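Local coordinates for protein ethylbenzene dehydrogenase alpha-subunit (Aromatoleum aromaticum, PDB 2IVF) that serves as the molybdenum-containing subunit of a dehydrogenase of the molybdopterin oxidoreductase family, with bound MGD and MD1 groups and an iron/sulfur cluster, at residues 133-147 with 646-658. Numbering follows the deposited sequence.
Sequences FNNNLYGDERVKYPL and ADIVLPCAWYYEK. With MD1 (phosphoric acid 4-(2-amino-4-oxo-3,4,5,6,-tetrahydro-pteridin-6-yl)-2-hydroxy-3,4-dimercapto-but-3-en-yl ester guanylate ester), chain N.
Phe133 wedges into an aromatic cluster with Trp654, Tyr655 and Tyr656, where the segment leading away from the iron/sulfur region meets the guanine-binding loop of a molybdopterin oxidoreductase. Two T-shaped pairs are defined by geometry: the Phe133 edge points at the face of Trp654 (planes at 83°) and, on another part of its rim, at the face of Tyr656. With CG anti to the backbone N (chi1 -165°), the Phe133 ring reaches between them, and its CZ sits 3.7 Å from Trp654 CD2. Tyr655 lies over one face of Phe133, nearly parallel but slid aside, while Asn136 CB backs the opposite face and makes an off-centre CH-pi contact with the Trp654 six-membered ring.

The salt bridge is bidentate: Arg142 grips Glu657 end-on, with NH1 to OE2 and NH2 to OE1 both 2.8 Å, and the two flat groups are nearly coplanar (28°). A bend at chi3 turns the Arg142 guanidinium so that Trp654 CE3 lies over the rim of one face, while Glu657 and Leu137 O, also accepting from NH1, meet it in its plane.

Backbone pairing closes the far end: Leu147 and Val649 form an antiparallel hydrogen-bonded pair, joining strands 147-149 and 648-651 of a mixed sheet, and Pro146 CG packs on Pro651 CD at 3.7 Å.

The same loop lines part of the MD1 site, shared with Glu636, Arg638 and His849: Lys658 NZ donates to MD1 O6 (2.9 Å), and Trp654 NE1 approaches N7 at 3.1 Å. Glu657 fixes the tryptophan's backbone, since its OE1 accepts from Trp654 N at 2.8 Å as well as from Arg142 NH2.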
loop_
_atom_site.group_PDB
_atom_site.type_symbol
_atom_site.label_atom_id
_atom_site.label_comp_id
_atom_site.label_asym_id
_atom_site.label_seq_id
_atom_site.Cartn_x
_atom_site.Cartn_y
_atom_site.Cartn_z
ATOM N N PHE A 133 6.349 -0.254 -9.754
ATOM C CA PHE A 133 7.496 0.592 -9.487
ATOM C C PHE A 133 8.193 1.152 -10.743
ATOM O O PHE A 133 8.787 2.210 -10.710
ATOM C CB PHE A 133 8.518 -0.129 -8.580
ATOM C CG PHE A 133 9.479 0.841 -8.017
ATOM C CD1 PHE A 133 9.052 1.668 -7.009
ATOM C CD2 PHE A 133 10.737 1.020 -8.562
ATOM C CE1 PHE A 133 9.896 2.663 -6.503
ATOM C CE2 PHE A 133 11.571 2.014 -8.067
ATOM C CZ PHE A 133 11.129 2.834 -7.043
ATOM N N ASN A 134 8.063 0.486 -11.891
ATOM C CA ASN A 134 8.563 1.059 -13.111
ATOM C C ASN A 134 8.053 2.482 -13.335
ATOM O O ASN A 134 8.726 3.305 -13.942
ATOM C CB ASN A 134 8.142 0.171 -14.294
ATOM C CG ASN A 134 6.639 0.299 -14.637
ATOM O OD1 ASN A 134 5.810 -0.527 -14.223
ATOM N ND2 ASN A 134 6.314 1.284 -15.468
ATOM N N ASN A 135 6.863 2.796 -12.811
ATOM C CA ASN A 135 6.290 4.127 -12.970
ATOM C C ASN A 135 6.993 5.144 -12.134
ATOM O O ASN A 135 7.100 6.295 -12.542
ATOM C CB ASN A 135 4.814 4.077 -12.630
ATOM C CG ASN A 135 4.074 3.178 -13.572
ATOM O OD1 ASN A 135 3.914 3.518 -14.740
ATOM N ND2 ASN A 135 3.763 1.965 -13.131
ATOM N N ASN A 136 7.513 4.717 -10.988
ATOM C CA ASN A 136 8.336 5.608 -10.171
ATOM C C ASN A 136 9.605 6.027 -10.898
ATOM O O ASN A 136 10.027 7.188 -10.848
ATOM C CB ASN A 136 8.719 4.962 -8.855
ATOM C CG ASN A 136 7.571 4.898 -7.874
ATOM O OD1 ASN A 136 6.622 4.184 -8.110
ATOM N ND2 ASN A 136 7.681 5.617 -6.749
ATOM N N LEU A 137 10.224 5.070 -11.557
ATOM C CA LEU A 137 11.487 5.328 -12.240
ATOM C C LEU A 137 11.364 6.334 -13.388
ATOM O O LEU A 137 12.342 6.931 -13.785
ATOM C CB LEU A 137 12.068 4.013 -12.750
ATOM C CG LEU A 137 12.425 2.982 -11.706
ATOM C CD1 LEU A 137 13.054 1.735 -12.425
ATOM C CD2 LEU A 137 13.339 3.542 -10.622
ATOM N N TYR A 138 10.184 6.521 -13.951
ATOM C CA TYR A 138 10.029 7.494 -15.029
ATOM C C TYR A 138 9.067 8.598 -14.647
ATOM O O TYR A 138 8.647 9.357 -15.499
ATOM C CB TYR A 138 9.670 6.765 -16.336
ATOM C CG TYR A 138 10.698 5.649 -16.481
ATOM C CD1 TYR A 138 11.994 5.939 -16.915
ATOM C CD2 TYR A 138 10.400 4.316 -16.073
ATOM C CE1 TYR A 138 12.955 4.937 -16.996
ATOM C CE2 TYR A 138 11.330 3.309 -16.128
ATOM C CZ TYR A 138 12.624 3.628 -16.589
ATOM O OH TYR A 138 13.594 2.686 -16.643
ATOM N N GLY A 139 8.832 8.771 -13.345
ATOM C CA GLY A 139 7.860 9.741 -12.895
ATOM C C GLY A 139 8.418 11.124 -12.648
ATOM O O GLY A 139 9.613 11.299 -12.367
ATOM N N ASP A 140 7.531 12.113 -12.723
ATOM C CA ASP A 140 7.941 13.494 -12.579
ATOM C C ASP A 140 8.274 13.870 -11.153
ATOM O O ASP A 140 8.604 15.020 -10.877
ATOM C CB ASP A 140 6.846 14.410 -13.084
ATOM C CG ASP A 140 6.747 14.408 -14.596
ATOM O OD1 ASP A 140 7.766 14.186 -15.259
ATOM O OD2 ASP A 140 5.649 14.644 -15.105
ATOM N N GLU A 141 8.153 12.919 -10.230
ATOM C CA GLU A 141 8.593 13.180 -8.858
ATOM C C GLU A 141 10.090 13.096 -8.725
ATOM O O GLU A 141 10.627 13.443 -7.692
ATOM C CB GLU A 141 7.963 12.201 -7.900
ATOM C CG GLU A 141 8.343 10.716 -8.157
ATOM C CD GLU A 141 7.267 9.960 -8.908
ATOM O OE1 GLU A 141 6.894 10.413 -10.039
ATOM O OE2 GLU A 141 6.813 8.897 -8.372
ATOM N N ARG A 142 10.789 12.614 -9.755
ATOM C CA ARG A 142 12.216 12.358 -9.590
ATOM C C ARG A 142 13.084 13.579 -9.709
ATOM O O ARG A 142 12.878 14.408 -10.581
ATOM C CB ARG A 142 12.698 11.354 -10.612
ATOM C CG ARG A 142 12.125 10.020 -10.440
ATOM C CD ARG A 142 12.930 9.025 -11.267
ATOM N NE ARG A 142 14.209 8.755 -10.638
ATOM C CZ ARG A 142 14.998 7.734 -10.941
ATOM N NH1 ARG A 142 14.639 6.873 -11.865
ATOM N NH2 ARG A 142 16.158 7.569 -10.288
ATOM N N VAL A 143 14.076 13.650 -8.832
ATOM C CA VAL A 143 15.173 14.565 -8.966
ATOM C C VAL A 143 16.349 13.810 -9.613
ATOM O O VAL A 143 16.733 12.718 -9.180
ATOM C CB VAL A 143 15.464 15.221 -7.643
ATOM C CG1 VAL A 143 14.222 15.977 -7.219
ATOM C CG2 VAL A 143 15.787 14.216 -6.569
ATOM N N LYS A 144 16.827 14.372 -10.714
ATOM C CA LYS A 144 17.802 13.731 -11.578
ATOM C C LYS A 144 19.105 14.511 -11.676
ATOM O O LYS A 144 20.104 13.987 -12.199
ATOM C CB LYS A 144 17.186 13.518 -12.986
ATOM C CG LYS A 144 16.148 12.389 -13.036
ATOM C CD LYS A 144 15.511 12.140 -14.454
ATOM C CE LYS A 144 15.203 13.390 -15.242
ATOM N NZ LYS A 144 14.560 13.089 -16.578
ATOM N N TYR A 145 19.115 15.740 -11.166
ATOM C CA TYR A 145 20.293 16.573 -11.197
ATOM C C TYR A 145 20.439 17.278 -9.889
ATOM O O TYR A 145 19.426 17.575 -9.227
ATOM C CB TYR A 145 20.237 17.622 -12.320
ATOM C CG TYR A 145 20.128 16.991 -13.663
ATOM C CD1 TYR A 145 21.250 16.559 -14.330
ATOM C CD2 TYR A 145 18.898 16.768 -14.248
ATOM C CE1 TYR A 145 21.160 15.916 -15.538
ATOM C CE2 TYR A 145 18.796 16.115 -15.473
ATOM C CZ TYR A 145 19.931 15.708 -16.105
ATOM O OH TYR A 145 19.874 15.095 -17.324
ATOM N N PRO A 146 21.674 17.559 -9.511
ATOM C CA PRO A 146 21.827 18.303 -8.268
ATOM C C PRO A 146 21.178 19.645 -8.395
ATOM O O PRO A 146 21.346 20.312 -9.418
ATOM C CB PRO A 146 23.326 18.450 -8.113
ATOM C CG PRO A 146 23.921 17.372 -8.937
ATOM C CD PRO A 146 22.982 17.204 -10.100
ATOM N N LEU A 147 20.421 20.014 -7.375
ATOM C CA LEU A 147 19.706 21.282 -7.348
ATOM C C LEU A 147 20.213 22.112 -6.211
ATOM O O LEU A 147 20.442 21.585 -5.106
ATOM C CB LEU A 147 18.229 20.995 -7.113
ATOM C CG LEU A 147 17.578 20.193 -8.230
ATOM C CD1 LEU A 147 16.108 19.802 -7.806
ATOM C CD2 LEU A 147 17.646 20.981 -9.526
ATOM N N ALA A 646 15.342 22.188 1.534
ATOM C CA ALA A 646 16.777 22.016 1.530
ATOM C C ALA A 646 17.482 23.136 0.779
ATOM O O ALA A 646 16.896 23.860 -0.048
ATOM C CB ALA A 646 17.126 20.665 0.889
ATOM N N ASP A 647 18.761 23.287 1.070
ATOM C CA ASP A 647 19.616 24.171 0.340
ATOM C C ASP A 647 20.187 23.490 -0.869
ATOM O O ASP A 647 20.423 24.146 -1.867
ATOM C CB ASP A 647 20.738 24.656 1.233
ATOM C CG ASP A 647 20.215 25.293 2.487
ATOM O OD1 ASP A 647 19.305 26.163 2.399
ATOM O OD2 ASP A 647 20.709 24.911 3.557
ATOM N N ILE A 648 20.414 22.179 -0.759
ATOM C CA ILE A 648 21.046 21.386 -1.797
ATOM C C ILE A 648 20.311 20.053 -1.849
ATOM O O ILE A 648 20.083 19.415 -0.816
ATOM C CB ILE A 648 22.557 21.119 -1.469
ATOM C CG1 ILE A 648 23.386 22.393 -1.463
ATOM C CG2 ILE A 648 23.153 20.106 -2.466
ATOM C CD1 ILE A 648 23.495 23.117 -2.799
ATOM N N VAL A 649 19.923 19.621 -3.043
ATOM C CA VAL A 649 19.348 18.303 -3.213
ATOM C C VAL A 649 20.244 17.549 -4.186
ATOM O O VAL A 649 20.534 18.048 -5.297
ATOM C CB VAL A 649 17.903 18.386 -3.725
ATOM C CG1 VAL A 649 17.320 16.979 -3.938
ATOM C CG2 VAL A 649 17.033 19.216 -2.745
ATOM N N LEU A 650 20.682 16.350 -3.759
ATOM C CA LEU A 650 21.608 15.518 -4.523
ATOM C C LEU A 650 20.831 14.342 -5.088
ATOM O O LEU A 650 20.185 13.606 -4.312
ATOM C CB LEU A 650 22.669 14.976 -3.602
ATOM C CG LEU A 650 23.558 16.016 -2.943
ATOM C CD1 LEU A 650 24.542 15.307 -2.060
ATOM C CD2 LEU A 650 24.251 16.889 -3.985
ATOM N N PRO A 651 20.834 14.162 -6.409
ATOM C CA PRO A 651 19.960 13.101 -6.960
ATOM C C PRO A 651 20.527 11.688 -6.819
ATOM O O PRO A 651 21.673 11.478 -7.126
ATOM C CB PRO A 651 19.878 13.445 -8.441
ATOM C CG PRO A 651 21.202 14.069 -8.754
ATOM C CD PRO A 651 21.544 14.879 -7.463
ATOM N N CYS A 652 19.682 10.723 -6.436
ATOM C CA CYS A 652 20.113 9.369 -6.197
ATOM C C CYS A 652 19.442 8.335 -7.085
ATOM O O CYS A 652 18.340 8.513 -7.630
ATOM C CB CYS A 652 19.890 8.988 -4.731
ATOM S SG CYS A 652 20.860 10.029 -3.661
ATOM N N ALA A 653 20.176 7.248 -7.237
ATOM C CA ALA A 653 19.728 6.110 -7.983
ATOM C C ALA A 653 18.608 5.457 -7.168
ATOM O O ALA A 653 18.646 5.467 -5.942
ATOM C CB ALA A 653 20.915 5.161 -8.200
ATOM N N TRP A 654 17.587 4.910 -7.827
ATOM C CA TRP A 654 16.466 4.317 -7.104
ATOM C C TRP A 654 16.501 2.780 -7.245
ATOM O O TRP A 654 17.487 2.198 -7.677
ATOM C CB TRP A 654 15.142 4.897 -7.653
ATOM C CG TRP A 654 14.106 5.203 -6.634
ATOM C CD1 TRP A 654 14.060 4.765 -5.342
ATOM C CD2 TRP A 654 12.948 6.023 -6.816
ATOM N NE1 TRP A 654 12.976 5.271 -4.708
ATOM C CE2 TRP A 654 12.281 6.070 -5.581
ATOM C CE3 TRP A 654 12.423 6.746 -7.904
ATOM C CZ2 TRP A 654 11.092 6.773 -5.397
ATOM C CZ3 TRP A 654 11.227 7.450 -7.725
ATOM C CH2 TRP A 654 10.592 7.470 -6.477
ATOM N N TYR A 655 15.400 2.118 -6.917
ATOM C CA TYR A 655 15.375 0.648 -6.948
ATOM C C TYR A 655 15.495 0.205 -8.393
ATOM O O TYR A 655 14.952 0.845 -9.312
ATOM C CB TYR A 655 14.127 0.044 -6.267
ATOM C CG TYR A 655 13.721 0.797 -5.022
ATOM C CD1 TYR A 655 14.674 1.398 -4.185
ATOM C CD2 TYR A 655 12.384 0.960 -4.706
ATOM C CE1 TYR A 655 14.292 2.104 -3.078
ATOM C CE2 TYR A 655 12.000 1.668 -3.608
ATOM C CZ TYR A 655 12.936 2.238 -2.815
ATOM O OH TYR A 655 12.506 2.945 -1.777
ATOM N N TYR A 656 16.244 -0.875 -8.580
ATOM C CA TYR A 656 16.549 -1.458 -9.906
ATOM C C TYR A 656 17.679 -0.745 -10.611
ATOM O O TYR A 656 18.126 -1.188 -11.685
ATOM C CB TYR A 656 15.387 -1.458 -10.890
ATOM C CG TYR A 656 14.037 -1.989 -10.477
ATOM C CD1 TYR A 656 13.864 -2.807 -9.355
ATOM C CD2 TYR A 656 12.919 -1.683 -11.259
ATOM C CE1 TYR A 656 12.601 -3.270 -8.998
ATOM C CE2 TYR A 656 11.671 -2.119 -10.929
ATOM C CZ TYR A 656 11.502 -2.945 -9.797
ATOM O OH TYR A 656 10.258 -3.398 -9.476
ATOM N N GLU A 657 18.159 0.346 -10.036
ATOM C CA GLU A 657 19.161 1.214 -10.701
ATOM C C GLU A 657 20.503 1.195 -9.983
ATOM O O GLU A 657 21.429 1.951 -10.328
ATOM C CB GLU A 657 18.678 2.646 -10.746
ATOM C CG GLU A 657 17.423 2.871 -11.587
ATOM C CD GLU A 657 16.965 4.316 -11.588
ATOM O OE1 GLU A 657 17.325 5.045 -10.652
ATOM O OE2 GLU A 657 16.233 4.719 -12.528
ATOM N N LYS A 658 20.589 0.332 -8.969
ATOM C CA LYS A 658 21.781 0.152 -8.152
ATOM C C LYS A 658 21.723 -1.199 -7.473
ATOM O O LYS A 658 20.658 -1.696 -7.093
ATOM C CB LYS A 658 21.884 1.244 -7.105
ATOM C CG LYS A 658 20.765 1.237 -6.087
ATOM C CD LYS A 658 20.730 2.602 -5.317
ATOM C CE LYS A 658 19.514 2.564 -4.417
ATOM N NZ LYS A 658 19.220 3.887 -3.788
HETATM P PB MD1 N . 10.353 8.474 6.582
HETATM O O3B MD1 N . 9.539 8.256 5.242
HETATM O O1B MD1 N . 11.442 7.464 6.599
HETATM O O2B MD1 N . 10.585 9.904 6.886
HETATM O O3A MD1 N . 9.285 8.013 7.661
HETATM C C10 MD1 N . 9.175 6.649 8.121
HETATM C C11 MD1 N . 7.926 6.654 8.988
HETATM O O11 MD1 N . 6.827 6.631 8.014
HETATM C C12 MD1 N . 7.857 5.398 9.814
HETATM S S12 MD1 N . 8.808 4.024 9.450
HETATM C C13 MD1 N . 6.972 5.280 10.856
HETATM S S13 MD1 N . 6.831 3.866 11.766
HETATM C C14 MD1 N . 6.089 6.390 11.283
HETATM N N15 MD1 N . 4.680 6.198 11.235
HETATM C C16 MD1 N . 3.811 7.227 11.493
HETATM C C15 MD1 N . 2.463 6.922 11.544
HETATM O O14 MD1 N . 2.047 5.745 11.372
HETATM N N17 MD1 N . 1.644 7.990 11.721
HETATM C C17 MD1 N . 2.142 9.279 11.914
HETATM N N16 MD1 N . 1.249 10.239 12.104
HETATM N N18 MD1 N . 3.462 9.528 11.905
HETATM C C20 MD1 N . 4.287 8.522 11.706
HETATM N N8 MD1 N . 5.624 8.759 11.748
HETATM C C7 MD1 N . 6.642 7.781 11.474
HETATM P PA MD1 N . 9.363 9.136 3.906
HETATM O O1A MD1 N . 8.986 8.152 2.847
HETATM O O2A MD1 N . 8.397 10.218 4.200
HETATM O "O5'" MD1 N . 10.774 9.772 3.595
HETATM C "C5'" MD1 N . 11.780 8.880 3.129
HETATM C "C4'" MD1 N . 12.403 9.429 1.912
HETATM O "O4'" MD1 N . 13.252 8.378 1.467
HETATM C "C1'" MD1 N . 13.308 8.544 0.049
HETATM N N9 MD1 N . 13.780 7.361 -0.682
HETATM C C4 MD1 N . 14.992 7.271 -1.208
HETATM N N3 MD1 N . 16.014 8.159 -1.179
HETATM C C2 MD1 N . 17.174 7.865 -1.766
HETATM N N2 MD1 N . 18.211 8.743 -1.729
HETATM N N1 MD1 N . 17.265 6.678 -2.467
HETATM C C6 MD1 N . 16.269 5.735 -2.538
HETATM O O6 MD1 N . 16.480 4.677 -3.131
HETATM C C5 MD1 N . 15.071 6.035 -1.870
HETATM N N7 MD1 N . 13.900 5.424 -1.727
HETATM C C8 MD1 N . 13.131 6.235 -0.994
HETATM C "C2'" MD1 N . 11.870 8.854 -0.359
HETATM O "O2'" MD1 N . 11.765 9.569 -1.614
HETATM C "C3'" MD1 N . 11.320 9.632 0.845
HETATM O "O3'" MD1 N . 11.172 11.048 0.557
#